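Local coordinates for protein proline dehydrogenase (Bradyrhizobium japonicum USDA 110, PDB 3HAZ) that probably oxidises L-proline to L-glutamate in two successive dehydrogenase steps, the first using FAD and the second NAD(+), at residues A[262-267]-A[295-300]; A[242-247]-A[252-257]; A[627-632]-A[674-679]. All blocks are in the same frame, centred on the assembly; numbering follows the deposited sequence.

Contact 1: A[262-267]-A[295-300]; sequences QLLDLA and AATLAD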
loop_
_atom_site.group_PDB
_atom_site.type_symbol
_atom_site.label_atom_id
_atom_site.label_comp_id
_atom_site.label_asym_id
_atom_site.label_seq_id
_atom_site.Cartn_x
_atom_site.Cartn_y
_atom_site.Cartn_z
ATOM N N GLN A 262 8.456 63.786 13.054
ATOM C CA GLN A 262 9.333 63.501 11.927
ATOM C C GLN A 262 8.531 63.281 10.645
ATOM O O GLN A 262 8.824 63.885 9.613
ATOM C CB GLN A 262 10.204 62.275 12.225
ATOM C CG GLN A 262 10.874 62.307 13.588
ATOM C CD GLN A 262 12.118 63.169 13.629
ATOM O OE1 GLN A 262 12.304 64.069 12.804
ATOM N NE2 GLN A 262 12.982 62.901 14.604
ATOM N N LEU A 263 7.525 62.411 10.714
ATOM C CA LEU A 263 6.680 62.112 9.559
ATOM C C LEU A 263 5.912 63.351 9.127
ATOM O O LEU A 263 5.663 63.554 7.942
ATOM C CB LEU A 263 5.684 60.990 9.876
ATOM C CG LEU A 263 4.919 60.440 8.662
ATOM C CD1 LEU A 263 5.868 59.738 7.691
ATOM C CD2 LEU A 263 3.784 59.504 9.068
ATOM N N LEU A 264 5.526 64.170 10.100
ATOM C CA LEU A 264 4.827 65.416 9.804
ATOM C C LEU A 264 5.720 66.375 9.014
ATOM O O LEU A 264 5.290 66.959 8.024
ATOM C CB LEU A 264 4.342 66.084 11.096
ATOM C CG LEU A 264 3.618 67.416 10.898
ATOM C CD1 LEU A 264 2.491 67.277 9.889
ATOM C CD2 LEU A 264 3.093 67.958 12.223
ATOM N N ASP A 265 6.962 66.531 9.461
ATOM C CA ASP A 265 7.929 67.392 8.785
ATOM C C ASP A 265 8.083 66.979 7.323
ATOM O O ASP A 265 8.055 67.819 6.418
ATOM C CB ASP A 265 9.279 67.331 9.509
ATOM C CG ASP A 265 10.283 68.353 8.991
ATOM O OD1 ASP A 265 10.079 68.926 7.901
ATOM O OD2 ASP A 265 11.292 68.582 9.683
ATOM N N LEU A 266 8.234 65.680 7.091
ATOM C CA LEU A 266 8.365 65.175 5.729
ATOM C C LEU A 266 7.094 65.403 4.892
ATOM O O LEU A 266 7.179 65.796 3.738
ATOM C CB LEU A 266 8.772 63.703 5.730
ATOM C CG LEU A 266 10.187 63.359 6.220
ATOM C CD1 LEU A 266 10.415 61.840 6.203
ATOM C CD2 LEU A 266 11.263 64.074 5.397
ATOM N N ALA A 267 5.925 65.169 5.482
ATOM C CA ALA A 267 4.652 65.402 4.794
ATOM C C ALA A 267 4.489 66.873 4.396
ATOM O O ALA A 267 4.009 67.181 3.307
ATOM C CB ALA A 267 3.483 64.965 5.676
ATOM N N ALA A 295 -2.510 58.404 11.712
ATOM C CA ALA A 295 -3.676 59.183 12.112
ATOM C C ALA A 295 -3.270 60.465 12.837
ATOM O O ALA A 295 -3.841 61.528 12.596
ATOM C CB ALA A 295 -4.605 58.349 12.993
ATOM N N ALA A 296 -2.295 60.361 13.734
ATOM C CA ALA A 296 -1.850 61.531 14.491
ATOM C C ALA A 296 -1.161 62.531 13.566
ATOM O O ALA A 296 -1.298 63.739 13.723
ATOM C CB ALA A 296 -0.928 61.119 15.631
ATOM N N THR A 297 -0.429 62.017 12.585
ATOM C CA THR A 297 0.209 62.878 11.612
ATOM C C THR A 297 -0.834 63.598 10.766
ATOM O O THR A 297 -0.773 64.815 10.586
ATOM C CB THR A 297 1.131 62.069 10.692
ATOM O OG1 THR A 297 2.084 61.358 11.493
ATOM C CG2 THR A 297 1.859 62.993 9.727
ATOM N N LEU A 298 -1.790 62.833 10.246
ATOM C CA LEU A 298 -2.791 63.373 9.339
ATOM C C LEU A 298 -3.632 64.434 10.033
ATOM O O LEU A 298 -4.139 65.349 9.394
ATOM C CB LEU A 298 -3.696 62.257 8.800
ATOM C CG LEU A 298 -4.834 62.704 7.876
ATOM C CD1 LEU A 298 -4.284 63.235 6.553
ATOM C CD2 LEU A 298 -5.834 61.576 7.629
ATOM N N ALA A 299 -3.775 64.310 11.348
ATOM C CA ALA A 299 -4.618 65.227 12.101
ATOM C C ALA A 299 -4.056 66.646 12.173
ATOM O O ALA A 299 -4.794 67.591 12.429
ATOM C CB ALA A 299 -4.862 64.691 13.490
ATOM N N ASP A 300 -2.755 66.797 11.950
ATOM C CA ASP A 300 -2.128 68.110 12.068
ATOM C C ASP A 300 -2.684 69.105 11.050
ATOM O O ASP A 300 -2.673 68.848 9.850
ATOM C CB ASP A 300 -0.608 68.010 11.938
ATOM C CG ASP A 300 0.093 69.298 12.338
ATOM O OD1 ASP A 300 0.043 70.271 11.561
ATOM O OD2 ASP A 300 0.698 69.335 13.428
#
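Leu263 and Leu264 of helix 252-272 pack against Thr297 near the C-terminal end of helix 287-298 and Asp300 in the turn that follows, a small apolar contact with polar margins between two successive helices in the proline dehydrogenase part of the chain. Thr297 sits at the centre. Its chi1 of -56° sets CG2 anti to the backbone N, and this methyl lies against the helix backbone, with CG2 3.8 Å from Leu264 CA. The hydroxyl stands on the side of Leu263, where Thr297 OG1 is 3.5 Å from Leu263 CD2; since OG1 is hydrogen-bonded to Val293 O, one turn back in its own helix, the leucine meets a polar atom already engaged. Farther along, Leu264 and Asp300 cross at about a right angle. Both methyls of Leu264 touch Asp300, CD1 lying 3.8 Å from Asp300 CB. Asp300 OD1 is hydrogen-bonded to Ser302 OG in the following loop. Strand 276-279 links the two helices and pairs in parallel with its neighbours on both sides, so this is the side-by-side packing of consecutive outer helices in a TIM-type beta/alpha barrel.

Contact 2: A[242-247]-A[252-257]; sequences ALHPRF and RARVMV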
loop_
_atom_site.group_PDB
_atom_site.type_symbol
_atom_site.label_atom_id
_atom_site.label_comp_id
_atom_site.label_asym_id
_atom_site.label_seq_id
_atom_site.Cartn_x
_atom_site.Cartn_y
_atom_site.Cartn_z
ATOM N N ALA A 242 11.951 53.051 8.893
ATOM C CA ALA A 242 13.168 53.777 8.539
ATOM C C ALA A 242 13.344 55.027 9.404
ATOM O O ALA A 242 14.464 55.507 9.600
ATOM C CB ALA A 242 13.146 54.155 7.060
ATOM N N LEU A 243 12.236 55.535 9.935
ATOM C CA LEU A 243 12.233 56.811 10.653
ATOM C C LEU A 243 12.310 56.690 12.171
ATOM O O LEU A 243 12.368 57.703 12.878
ATOM C CB LEU A 243 10.994 57.614 10.273
ATOM C CG LEU A 243 10.987 58.079 8.818
ATOM C CD1 LEU A 243 9.593 58.506 8.405
ATOM C CD2 LEU A 243 12.005 59.201 8.614
ATOM N N HIS A 244 12.299 55.459 12.670
ATOM C CA HIS A 244 12.391 55.216 14.106
ATOM C C HIS A 244 13.083 53.871 14.373
ATOM O O HIS A 244 12.757 52.875 13.731
ATOM C CB HIS A 244 11.001 55.240 14.744
ATOM C CG HIS A 244 11.028 55.427 16.227
ATOM N ND1 HIS A 244 11.323 54.402 17.099
ATOM C CD2 HIS A 244 10.827 56.526 16.992
ATOM C CE1 HIS A 244 11.292 54.860 18.340
ATOM N NE2 HIS A 244 10.990 56.146 18.301
ATOM N N PRO A 245 14.046 53.853 15.312
ATOM C CA PRO A 245 14.936 52.716 15.594
ATOM C C PRO A 245 14.300 51.611 16.454
ATOM O O PRO A 245 14.836 50.504 16.504
ATOM C CB PRO A 245 16.104 53.353 16.368
ATOM C CG PRO A 245 15.729 54.800 16.610
ATOM C CD PRO A 245 14.293 54.980 16.230
ATOM N N ARG A 246 13.204 51.911 17.142
ATOM C CA ARG A 246 12.435 50.868 17.815
ATOM C C ARG A 246 10.977 51.025 17.433
ATOM O O ARG A 246 10.143 51.324 18.291
ATOM C CB ARG A 246 12.562 50.931 19.351
ATOM C CG ARG A 246 13.954 50.717 19.935
ATOM C CD ARG A 246 14.572 49.357 19.617
ATOM N NE ARG A 246 13.713 48.216 19.935
ATOM C CZ ARG A 246 14.146 46.959 20.043
ATOM N NH1 ARG A 246 15.436 46.682 19.898
ATOM N NH2 ARG A 246 13.298 45.976 20.316
ATOM N N PHE A 247 10.677 50.834 16.150
ATOM C CA PHE A 247 9.308 50.913 15.652
ATOM C C PHE A 247 8.588 49.600 15.941
ATOM O O PHE A 247 8.634 48.657 15.146
ATOM C CB PHE A 247 9.285 51.234 14.150
ATOM C CG PHE A 247 7.900 51.456 13.599
ATOM C CD1 PHE A 247 7.398 50.643 12.603
ATOM C CD2 PHE A 247 7.092 52.470 14.103
ATOM C CE1 PHE A 247 6.125 50.838 12.107
ATOM C CE2 PHE A 247 5.819 52.668 13.611
ATOM C CZ PHE A 247 5.334 51.853 12.615
ATOM N N ARG A 252 5.435 51.797 21.826
ATOM C CA ARG A 252 4.437 52.720 21.286
ATOM C C ARG A 252 4.501 54.117 21.916
ATOM O O ARG A 252 4.372 55.124 21.213
ATOM C CB ARG A 252 3.026 52.141 21.422
ATOM C CG ARG A 252 1.921 53.178 21.214
ATOM C CD ARG A 252 0.529 52.554 21.270
ATOM N NE ARG A 252 0.123 51.979 19.986
ATOM C CZ ARG A 252 0.246 50.694 19.658
ATOM N NH1 ARG A 252 0.773 49.833 20.515
ATOM N NH2 ARG A 252 -0.154 50.269 18.464
ATOM N N ALA A 253 4.707 54.188 23.230
ATOM C CA ALA A 253 4.716 55.488 23.901
ATOM C C ALA A 253 5.765 56.430 23.315
ATOM O O ALA A 253 5.450 57.564 22.962
ATOM C CB ALA A 253 4.901 55.337 25.411
ATOM N N ARG A 254 7.007 55.969 23.203
ATOM C CA ARG A 254 8.057 56.831 22.666
ATOM C C ARG A 254 7.895 57.066 21.159
ATOM O O ARG A 254 8.237 58.134 20.660
ATOM C CB ARG A 254 9.447 56.280 22.985
ATOM C CG ARG A 254 9.798 55.007 22.233
ATOM C CD ARG A 254 11.256 54.643 22.447
ATOM N NE ARG A 254 12.148 55.534 21.712
ATOM C CZ ARG A 254 13.397 55.228 21.379
ATOM N NH1 ARG A 254 14.140 56.095 20.701
ATOM N NH2 ARG A 254 13.904 54.048 21.719
ATOM N N VAL A 255 7.368 56.068 20.445
ATOM C CA VAL A 255 7.115 56.196 19.009
ATOM C C VAL A 255 6.147 57.347 18.692
ATOM O O VAL A 255 6.405 58.156 17.805
ATOM C CB VAL A 255 6.592 54.871 18.391
ATOM C CG1 VAL A 255 6.094 55.089 16.950
ATOM C CG2 VAL A 255 7.684 53.811 18.414
ATOM N N MET A 256 5.046 57.428 19.430
ATOM C CA MET A 256 4.039 58.450 19.175
ATOM C C MET A 256 4.590 59.847 19.421
ATOM O O MET A 256 4.158 60.822 18.804
ATOM C CB MET A 256 2.804 58.215 20.042
ATOM C CG MET A 256 2.094 56.907 19.744
ATOM S SD MET A 256 1.600 56.795 18.019
ATOM C CE MET A 256 0.532 58.234 17.910
ATOM N N VAL A 257 5.559 59.932 20.320
ATOM C CA VAL A 257 6.126 61.211 20.720
ATOM C C VAL A 257 7.292 61.631 19.808
ATOM O O VAL A 257 7.516 62.825 19.567
ATOM C CB VAL A 257 6.556 61.135 22.208
ATOM C CG1 VAL A 257 7.716 62.039 22.493
ATOM C CG2 VAL A 257 5.369 61.438 23.123
#
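The His244 imidazole is sandwiched between Pro245 CD on one face and Val255 CG2 on the other. The valine methyl makes a CH-pi contact, 3.9 Å from the centroid of the His244 ring and 17° off its normal. At the edge of the imidazole, close to its plane, lies Arg254 NE, 3.5 Å from His244 CE1. Seen from the arginine the approach is different: His244 CE1 stands over one face of the guanidinium, and the two planes are 69° apart, so a ring edge meets a guanidinium face and the groups do not stack. The Phe247 ring offers an edge too, with CD2 lying 4.0 Å from Val255 CG1.

Val255 thus divides its branches: with chi1 at 170°, CG1 is anti to the backbone N and goes to Phe247, while CG2 takes the imidazole and also touches Arg246 O at 3.5 Å.

Both ring nitrogens of His244 are engaged. His244 ND1 accepts the N-H of Arg246, 3.1 Å from Arg246 N and tilted out of the ring plane, while NE2 is hydrogen-bonded to Glu258 OE1. Two such bonds should fix the flip of the ring. The same Glu258 oxygen forms a salt bridge with Arg254 NE. Arg254 NH2 touches the aliphatic part of Arg246, 3.8 Å from Arg246 CG. The like charges probably cost little, for Arg246 NE and Arg254 NH2 are 6.1 Å apart, Arg246 has Glu248 as partner, and Arg254 has Glu258 and, through NH1, Glu820 in the aldehyde dehydrogenase part of the chain.

The contact folds the beta-alpha connection after strand 235-238 back onto the first turns of helix 252-272 in the TIM-type barrel, with the Phe247 side chain about 11 Å from the bound FAD.

Contact 3: A[627-632]-A[674-679]; sequences KLFGSE and LMAGNS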
loop_
_atom_site.group_PDB
_atom_site.type_symbol
_atom_site.label_atom_id
_atom_site.label_comp_id
_atom_site.label_asym_id
_atom_site.label_seq_id
_atom_site.Cartn_x
_atom_site.Cartn_y
_atom_site.Cartn_z
ATOM N N LYS A 627 7.099 6.632 23.623
ATOM C CA LYS A 627 7.844 5.912 22.605
ATOM C C LYS A 627 8.895 5.029 23.253
ATOM O O LYS A 627 9.078 3.884 22.863
ATOM C CB LYS A 627 8.536 6.883 21.647
ATOM C CG LYS A 627 7.634 7.513 20.588
ATOM C CD LYS A 627 8.447 8.449 19.690
ATOM C CE LYS A 627 7.566 9.208 18.702
ATOM N NZ LYS A 627 8.348 10.191 17.884
ATOM N N LEU A 628 9.599 5.576 24.236
ATOM C CA LEU A 628 10.718 4.869 24.845
ATOM C C LEU A 628 10.293 3.853 25.907
ATOM O O LEU A 628 10.817 2.744 25.953
ATOM C CB LEU A 628 11.714 5.862 25.447
ATOM C CG LEU A 628 13.055 5.273 25.890
ATOM C CD1 LEU A 628 13.598 4.333 24.827
ATOM C CD2 LEU A 628 14.065 6.377 26.192
ATOM N N PHE A 629 9.357 4.237 26.769
ATOM C CA PHE A 629 9.025 3.414 27.929
ATOM C C PHE A 629 7.664 2.730 27.799
ATOM O O PHE A 629 7.239 2.015 28.701
ATOM C CB PHE A 629 9.075 4.252 29.210
ATOM C CG PHE A 629 10.339 5.062 29.357
ATOM C CD1 PHE A 629 10.295 6.447 29.366
ATOM C CD2 PHE A 629 11.571 4.436 29.470
ATOM C CE1 PHE A 629 11.458 7.196 29.488
ATOM C CE2 PHE A 629 12.735 5.171 29.601
ATOM C CZ PHE A 629 12.680 6.557 29.604
ATOM N N GLY A 630 6.993 2.951 26.673
ATOM C CA GLY A 630 5.638 2.467 26.478
ATOM C C GLY A 630 5.536 0.962 26.349
ATOM O O GLY A 630 4.598 0.348 26.852
ATOM N N SER A 631 6.504 0.366 25.666
ATOM C CA SER A 631 6.558 -1.084 25.551
ATOM C C SER A 631 7.990 -1.547 25.336
ATOM O O SER A 631 8.857 -0.768 24.936
ATOM C CB SER A 631 5.678 -1.567 24.399
ATOM O OG SER A 631 6.127 -1.031 23.167
ATOM N N GLU A 632 8.223 -2.827 25.598
ATOM C CA GLU A 632 9.539 -3.424 25.435
ATOM C C GLU A 632 9.897 -3.501 23.960
ATOM O O GLU A 632 9.039 -3.346 23.092
ATOM C CB GLU A 632 9.550 -4.826 26.039
ATOM C CG GLU A 632 8.536 -5.775 25.416
ATOM C CD GLU A 632 8.384 -7.067 26.203
ATOM O OE1 GLU A 632 8.605 -7.048 27.435
ATOM O OE2 GLU A 632 8.043 -8.099 25.590
ATOM N N LEU A 674 11.302 12.089 36.221
ATOM C CA LEU A 674 10.007 11.495 36.534
ATOM C C LEU A 674 9.481 10.619 35.401
ATOM O O LEU A 674 9.005 9.497 35.637
ATOM C CB LEU A 674 8.985 12.587 36.853
ATOM C CG LEU A 674 9.120 13.314 38.188
ATOM C CD1 LEU A 674 8.188 14.522 38.220
ATOM C CD2 LEU A 674 8.850 12.367 39.371
ATOM N N MET A 675 9.561 11.118 34.170
ATOM C CA MET A 675 9.034 10.367 33.030
ATOM C C MET A 675 9.754 9.029 32.869
ATOM O O MET A 675 9.144 8.025 32.492
ATOM C CB MET A 675 9.104 11.177 31.729
ATOM C CG MET A 675 8.465 10.466 30.539
ATOM S SD MET A 675 6.670 10.267 30.712
ATOM C CE MET A 675 6.492 8.561 30.188
ATOM N N ALA A 676 11.048 9.017 33.166
ATOM C CA ALA A 676 11.850 7.803 33.033
ATOM C C ALA A 676 11.568 6.786 34.140
ATOM O O ALA A 676 12.062 5.660 34.094
ATOM C CB ALA A 676 13.321 8.146 33.001
ATOM N N GLY A 677 10.780 7.189 35.133
ATOM C CA GLY A 677 10.377 6.286 36.196
ATOM C C GLY A 677 11.167 6.460 37.482
ATOM O O GLY A 677 11.133 5.605 38.362
ATOM N N ASN A 678 11.893 7.566 37.586
ATOM C CA ASN A 678 12.633 7.890 38.800
ATOM C C ASN A 678 11.814 8.756 39.738
ATOM O O ASN A 678 10.977 9.541 39.294
ATOM C CB ASN A 678 13.897 8.665 38.448
ATOM C CG ASN A 678 14.772 7.933 37.468
ATOM O OD1 ASN A 678 15.493 7.013 37.846
ATOM N ND2 ASN A 678 14.733 8.350 36.197
ATOM N N SER A 679 12.057 8.623 41.038
ATOM C CA SER A 679 11.585 9.637 41.969
ATOM C C SER A 679 12.625 10.754 41.976
ATOM O O SER A 679 13.762 10.555 41.532
ATOM C CB SER A 679 11.370 9.056 43.372
ATOM O OG SER A 679 12.568 8.514 43.891
#
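A Schellman motif ends helix 664-675, and Phe629, from the last turn of helix 604-629, packs against the Met675-Ala676 backbone within it, just before Gly677. Gly677 closes the motif with a phi of 101°, an angle at which a CB would collide with the carbonyl O of Ala676; its N is hydrogen-bonded to Leu674 O at 3.0 Å. The phenyl ring meets the backbone obliquely: Phe629 CE1 lies 3.6 Å from Ala676 CA, and CD1 is 3.7 Å from Met675 O. Beside these, Phe629 CZ touches Ala676 CB at 3.8 Å, whereas Met675 CE approaches only loosely, 4.4 Å from Phe629 CD1. A chi1 of -50°, with CG anti to the carbonyl carbon and beside the backbone N, carries the Phe629 ring across to Ala676. Leu628 CG lies over one face of this ring. Met675 O, for its part, is hydrogen-bonded to Arg574 NE, which satisfies this carbonyl beyond the end of helical bonding. An alanine in place of Phe629 has no ring to meet Ala676 and Met675, and a gap would probably open between the two helix ends. Helix 571-587 packs on both partners, meeting Phe629 with Ala571 and Arg574 and Met675 with Ala575 and Leu578. Past the motif the chain enters strand 679-683, parallel to strand 641-656, so helix 664-675 is the helix of a beta-alpha-beta crossover and helix 604-629 abuts its C-terminal end.

Contacts 1 and 2 share helix 252-272 and belong to one barrel: their centres are 13 Å apart, and Leu243 of contact 2 packs on Leu263 and Leu266 of the segment used by contact 1. Contact 3 lies in the aldehyde dehydrogenase part, its centre 63 Å from that of contact 1. Chemistry follows place. Contact 1, partly buried on the outer helical layer, mixes aliphatic packing with a threonine and an aspartate. Contact 2, more deeply buried, gathers two arginines and an imidazole, with acidic partners outside the segments, and links on to the second catalytic part. Contact 3, also largely buried, sets an aromatic ring against helix-end backbone.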